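Local atomic coordinates of major extracellular endoglucanase (PDB entry 4TUF), a protein that catalyses the endohydrolysis of (1->4)-beta-D-glucosidic linkages in cellulose, lichenin and cereal beta-D-glucans. Residues 87-90 with 91-95; 139-142 with 143-146; 74-77 with 78-81. All coordinates share one frame; numbering follows the deposited sequence.

How the contacts relate
All three contacts belong to the catalytic domain, a glycosyl hydrolase family 5 TIM barrel, and follow one another along the chain in the order 3, 1, 2. Contact 3 folds part of the loop between strand 56-61 and helix 88-102, contact 1 begins that helix, and contact 2 lies near the C-terminal end of helix 129-143. Contact 1 is the middle member, its centre about 14 Å from that of contact 3 and 13 Å from that of contact 2. Ile-75 CD1 packs on Ile-91 CD1 at 3.7 Å, whereas Asp-93 OD2 makes a 2.7 Å salt bridge with Arg-142 NH2. Local folding of loop and helix ends thus presents side chains that join successive barrel elements.

Contact 1 of 3, residues 87-90 with 91-95; sequences TSLQ and ILDKV. With 2HP (dihydrogenphosphate ion), chain E.
Thr-87 and Ile-91 are joined by the first backbone bond in the first turn of helix 88-102 of the TIM barrel, which opens with a capping box. The Thr-87 O to Ile-91 N bond is 3.0 Å long and somewhat bent, with 138° at the hydrogen. Straighter bonds follow, from Leu-92 N to Ser-88 O and, at 2.8 Å, from Asp-93 N to Leu-89 O.

The box itself is reciprocal. Gln-90 N gives a weak bond to Thr-87 OG1 at 3.4 Å, while Thr-87 N gives a better one to Gln-90 OE1 at 3.1 Å, reaching the amide oxygen from above its plane. With CG beside its own backbone N (chi1 -67°), Gln-90 carries its amide back toward the start of the helix.

Side-chain contact along the helix is slight: Leu-89 CD1 lies 4.1 Å from Asp-93 OD1, which is hydrogen-bonded to Tyr-143 OH, while OD2 forms a salt bridge with Arg-142. Ser-88 OG bonds to Thr-70 O.

Lys-94, with Lys-43 and Asp-82, lines a dihydrogenphosphate pocket. Its extended chain brings CE to 3.3 Å from the ion's O3, and a bend at chi4 sets NZ 3.4 Å from the same oxygen.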
# COMPACT_ATOMS: atom_id res chain seq x y z
N THR A 87 3.98 21.16 -12.92
CA THR A 87 5.01 20.16 -12.66
C THR A 87 4.36 18.99 -11.95
O THR A 87 3.27 19.12 -11.41
CB THR A 87 6.16 20.73 -11.81
OG1 THR A 87 5.74 20.88 -10.45
CG2 THR A 87 6.60 22.08 -12.34
N SER A 88 5.02 17.84 -11.95
CA SER A 88 4.45 16.65 -11.33
C SER A 88 4.19 16.86 -9.83
O SER A 88 3.25 16.31 -9.28
CB SER A 88 5.37 15.44 -11.54
OG SER A 88 6.60 15.61 -10.87
N LEU A 89 5.03 17.65 -9.19
CA LEU A 89 4.82 17.98 -7.78
C LEU A 89 3.50 18.72 -7.61
O LEU A 89 2.71 18.41 -6.71
CB LEU A 89 5.98 18.83 -7.25
CG LEU A 89 5.86 19.26 -5.78
CD1 LEU A 89 5.68 18.06 -4.87
CD2 LEU A 89 7.08 20.05 -5.38
N GLN A 90 3.26 19.69 -8.48
CA GLN A 90 2.03 20.47 -8.42
C GLN A 90 0.81 19.62 -8.78
O GLN A 90 -0.30 19.93 -8.36
CB GLN A 90 2.13 21.68 -9.34
CG GLN A 90 3.16 22.70 -8.88
CD GLN A 90 3.48 23.72 -9.95
OE1 GLN A 90 3.21 23.52 -11.13
NE2 GLN A 90 4.07 24.84 -9.53
N ILE A 91 1.01 18.56 -9.55
CA ILE A 91 -0.09 17.67 -9.88
C ILE A 91 -0.40 16.77 -8.68
O ILE A 91 -1.56 16.52 -8.37
CB ILE A 91 0.20 16.84 -11.15
CG1 ILE A 91 0.36 17.76 -12.36
CG2 ILE A 91 -0.92 15.84 -11.42
CD1 ILE A 91 0.61 17.04 -13.67
N LEU A 92 0.65 16.31 -8.01
CA LEU A 92 0.48 15.56 -6.77
C LEU A 92 -0.25 16.42 -5.75
O LEU A 92 -1.22 15.98 -5.13
CB LEU A 92 1.84 15.10 -6.22
CG LEU A 92 1.84 14.26 -4.94
CD1 LEU A 92 1.00 13.00 -5.12
CD2 LEU A 92 3.28 13.89 -4.52
N ASP A 93 0.20 17.67 -5.60
CA ASP A 93 -0.46 18.62 -4.72
C ASP A 93 -1.95 18.71 -5.01
O ASP A 93 -2.78 18.63 -4.11
CB ASP A 93 0.18 20.01 -4.84
CG ASP A 93 1.55 20.09 -4.19
OD1 ASP A 93 1.98 19.10 -3.56
OD2 ASP A 93 2.18 21.16 -4.30
N LYS A 94 -2.28 18.84 -6.30
CA LYS A 94 -3.66 19.00 -6.74
C LYS A 94 -4.50 17.73 -6.55
O LYS A 94 -5.70 17.81 -6.26
CB LYS A 94 -3.68 19.43 -8.20
CG LYS A 94 -4.92 20.19 -8.62
CD LYS A 94 -4.75 20.78 -10.00
CE LYS A 94 -5.85 21.78 -10.30
NZ LYS A 94 -5.77 22.96 -9.39
N VAL A 95 -3.88 16.57 -6.71
CA VAL A 95 -4.59 15.30 -6.56
C VAL A 95 -4.92 15.01 -5.09
O VAL A 95 -6.04 14.62 -4.76
CB VAL A 95 -3.78 14.12 -7.15
CG1 VAL A 95 -4.42 12.80 -6.76
CG2 VAL A 95 -3.71 14.24 -8.66
P 2HP E . -9.44 23.39 -11.16
O1 2HP E . -10.05 24.60 -10.49
O2 2HP E . -10.32 22.93 -12.30
O3 2HP E . -8.08 23.77 -11.71
O4 2HP E . -9.29 22.28 -10.15

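Contact 2 of 3, residues 139-142 with 143-146; sequences VANR and YKNV
Arg-142 lays its aliphatic chain along the ring of Tyr-143 near the C-terminal end of helix 129-143 of the TIM barrel, where a type I beta turn, Tyr-143 to Val-146, leads on toward strand 149-153. These neighbours in sequence form the close-packed half of the contact. Arg-142 CG stands over the middle of the ring in a CH-pi contact, 4.0 Å from its centroid and 12° off the normal. Both side chains run the same way: the arginine, with CG anti to its main-chain nitrogen (chi1 -164°) and the chain straight as far as NE, follows the ring outward until CD is 3.6 Å from Tyr-143 OH. The guanidinium is turned steeply against the ring, by 70°, rather than stacked on it.

Both polar ends then meet Asp-93 of helix 88-102, the guanidinium through a salt bridge and the phenol through a hydrogen bond, so one buried tyrosine and its arginine cover jointly serve a single carboxylate. Val-139 CG1, 4.1 Å from Tyr-143 CD2, adds an apolar contact, and the backbone bond from Tyr-143 N to Val-139 O, 3.2 Å long, continues the helical bonding to the residue that carries the ring.

The outer side is looser. There Asn-141 and Lys-144, exposed in the isolated chain, lie alongside each other, though Asn-141 also meets a crystal neighbour. Val-146 N closes the turn on Tyr-143 O at 3.0 Å. The Lys-144 charge, next to carbonyls near the helix C-terminus, would be expected to suit the negative end of the helix dipole. Two oxygens of Asn-141 share its ammonium: a bend at chi4 brings NZ to a lone pair of Asn-141 O, in the carbonyl plane and 3.0 Å away, and the second bond, from NZ to Asn-141 OD1, is weak at 3.4 Å.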
# COMPACT_ATOMS: atom_id res chain seq x y z
N VAL A 139 7.69 14.87 2.44
CA VAL A 139 6.30 14.56 2.22
C VAL A 139 5.47 14.87 3.47
O VAL A 139 4.39 15.47 3.38
CB VAL A 139 6.14 13.10 1.82
CG1 VAL A 139 4.73 12.65 2.01
CG2 VAL A 139 6.59 12.92 0.37
N ALA A 140 5.98 14.50 4.63
CA ALA A 140 5.26 14.74 5.87
C ALA A 140 5.11 16.24 6.10
O ALA A 140 4.04 16.71 6.48
CB ALA A 140 5.98 14.08 7.04
N ASN A 141 6.19 16.97 5.84
CA ASN A 141 6.18 18.41 6.03
C ASN A 141 5.18 19.11 5.12
O ASN A 141 4.50 20.05 5.53
CB ASN A 141 7.58 18.97 5.78
CG ASN A 141 7.70 20.41 6.18
OD1 ASN A 141 6.94 20.90 7.03
ND2 ASN A 141 8.65 21.12 5.59
N ARG A 142 5.07 18.64 3.89
CA ARG A 142 4.24 19.30 2.90
C ARG A 142 2.74 19.09 3.15
O ARG A 142 1.96 20.04 3.05
CB ARG A 142 4.60 18.80 1.50
CG ARG A 142 4.08 19.67 0.40
CD ARG A 142 4.57 19.17 -0.94
NE ARG A 142 4.22 20.09 -2.01
CZ ARG A 142 4.99 21.09 -2.40
NH1 ARG A 142 6.16 21.29 -1.81
NH2 ARG A 142 4.61 21.89 -3.39
N TYR A 143 2.35 17.87 3.49
CA TYR A 143 0.93 17.53 3.55
C TYR A 143 0.38 17.35 4.97
O TYR A 143 -0.74 16.88 5.14
CB TYR A 143 0.68 16.25 2.74
CG TYR A 143 1.16 16.38 1.31
CD1 TYR A 143 0.56 17.28 0.44
CD2 TYR A 143 2.23 15.62 0.83
CE1 TYR A 143 1.01 17.42 -0.86
CE2 TYR A 143 2.68 15.75 -0.47
CZ TYR A 143 2.06 16.65 -1.31
OH TYR A 143 2.49 16.79 -2.61
N LYS A 144 1.15 17.77 5.97
CA LYS A 144 0.75 17.54 7.37
C LYS A 144 -0.52 18.28 7.77
O LYS A 144 -1.12 17.96 8.79
CB LYS A 144 1.89 17.93 8.32
CG LYS A 144 2.07 19.42 8.52
CD LYS A 144 3.27 19.70 9.42
CE LYS A 144 3.66 21.17 9.38
NZ LYS A 144 3.74 21.68 7.97
N ASN A 145 -0.92 19.27 6.98
CA ASN A 145 -2.10 20.06 7.28
C ASN A 145 -3.30 19.66 6.43
O ASN A 145 -4.38 20.24 6.57
CB ASN A 145 -1.81 21.55 7.10
CG ASN A 145 -0.88 22.10 8.17
OD1 ASN A 145 -1.02 21.79 9.35
ND2 ASN A 145 0.08 22.92 7.75
N VAL A 146 -3.10 18.69 5.55
CA VAL A 146 -4.19 18.14 4.74
C VAL A 146 -4.90 17.04 5.54
O VAL A 146 -4.41 15.92 5.63
CB VAL A 146 -3.67 17.56 3.41
CG1 VAL A 146 -4.82 17.05 2.57
CG2 VAL A 146 -2.88 18.61 2.65

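Contact 3 of 3, residues 74-77 with 78-81; sequences SIDY and SRNA
Asp-76 O is gripped by two donors, Arg-79 N at 3.2 Å and Asn-80 ND2 at 3.0 Å, which reach it from opposite faces of its plane. The residue also heads an Asx turn in the loop between strand 56-61 and helix 88-102 of the TIM barrel: Asp-76 OD1 accepts from Ser-78 N at 3.0 Å on its anti side, and Ser-78 OG adds a weak bond to the same oxygen. Because the side chain stands anti to the peptide nitrogen (chi1 -173°), its carboxylate swings forward over the residues that follow.

The other carboxylate oxygen forms a salt bridge: Arg-79 NE approaches Asp-76 OD2 from above the carboxylate plane at 3.1 Å, the two flat groups being nearly perpendicular, at 83°. The same NE also makes a weak bond to Trp-38 O.

Asn-80 is buried, and its amide ties this loop to residues 40-42: OD1 accepts a hydrogen bond from Trp-42 N, while ND2, besides Asp-76 O, bonds to Arg-40 O. Beside these polar links Ile-75 crosses Asn-80 at about a right angle, with Ile-75 CG2 set over one face of the Tyr-77 ring, toward its rim, and 4.0 Å from Asn-80 CB.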
# COMPACT_ATOMS: atom_id res chain seq x y z
N SER A 74 2.68 11.53 -20.67
CA SER A 74 1.51 10.73 -21.04
C SER A 74 0.17 11.38 -20.71
O SER A 74 -0.88 10.73 -20.81
CB SER A 74 1.58 9.34 -20.39
OG SER A 74 1.25 9.39 -19.01
N ILE A 75 0.18 12.64 -20.31
CA ILE A 75 -1.08 13.31 -20.02
C ILE A 75 -1.71 13.87 -21.29
O ILE A 75 -1.08 14.62 -22.02
CB ILE A 75 -0.92 14.46 -19.01
CG1 ILE A 75 -0.27 13.96 -17.72
CG2 ILE A 75 -2.27 15.10 -18.71
CD1 ILE A 75 -0.02 15.06 -16.71
N ASP A 76 -2.96 13.46 -21.54
CA ASP A 76 -3.80 14.05 -22.58
C ASP A 76 -4.40 15.36 -22.07
O ASP A 76 -5.37 15.35 -21.31
CB ASP A 76 -4.90 13.07 -22.97
CG ASP A 76 -5.72 13.53 -24.17
OD1 ASP A 76 -5.80 14.75 -24.44
OD2 ASP A 76 -6.30 12.66 -24.85
N TYR A 77 -3.83 16.48 -22.48
CA TYR A 77 -4.24 17.77 -21.92
C TYR A 77 -5.56 18.29 -22.50
O TYR A 77 -6.04 19.34 -22.10
CB TYR A 77 -3.13 18.81 -22.11
CG TYR A 77 -1.91 18.52 -21.26
CD1 TYR A 77 -1.95 18.70 -19.88
CD2 TYR A 77 -0.72 18.07 -21.83
CE1 TYR A 77 -0.84 18.43 -19.09
CE2 TYR A 77 0.39 17.81 -21.04
CZ TYR A 77 0.33 17.99 -19.67
OH TYR A 77 1.42 17.73 -18.89
N SER A 78 -6.14 17.54 -23.44
CA SER A 78 -7.48 17.85 -23.93
C SER A 78 -8.51 17.45 -22.89
O SER A 78 -9.53 18.12 -22.72
CB SER A 78 -7.77 17.14 -25.25
OG SER A 78 -6.70 17.32 -26.17
N ARG A 79 -8.23 16.35 -22.19
CA ARG A 79 -9.11 15.84 -21.15
C ARG A 79 -8.71 16.36 -19.78
O ARG A 79 -9.44 16.19 -18.81
CB ARG A 79 -9.08 14.31 -21.13
CG ARG A 79 -9.18 13.64 -22.48
CD ARG A 79 -8.90 12.16 -22.32
NE ARG A 79 -8.87 11.46 -23.60
CZ ARG A 79 -9.94 10.98 -24.21
NH1 ARG A 79 -11.14 11.14 -23.65
NH2 ARG A 79 -9.83 10.35 -25.37
N ASN A 80 -7.54 16.98 -19.71
CA ASN A 80 -6.99 17.44 -18.45
C ASN A 80 -6.41 18.85 -18.56
O ASN A 80 -5.22 19.06 -18.30
CB ASN A 80 -5.92 16.47 -17.94
CG ASN A 80 -6.47 15.08 -17.69
OD1 ASN A 80 -7.02 14.79 -16.63
ND2 ASN A 80 -6.33 14.20 -18.68
N ALA A 81 -7.25 19.80 -18.93
CA ALA A 81 -6.81 21.16 -19.23
C ALA A 81 -6.22 21.88 -18.03
O ALA A 81 -5.33 22.72 -18.17
CB ALA A 81 -7.97 21.97 -19.79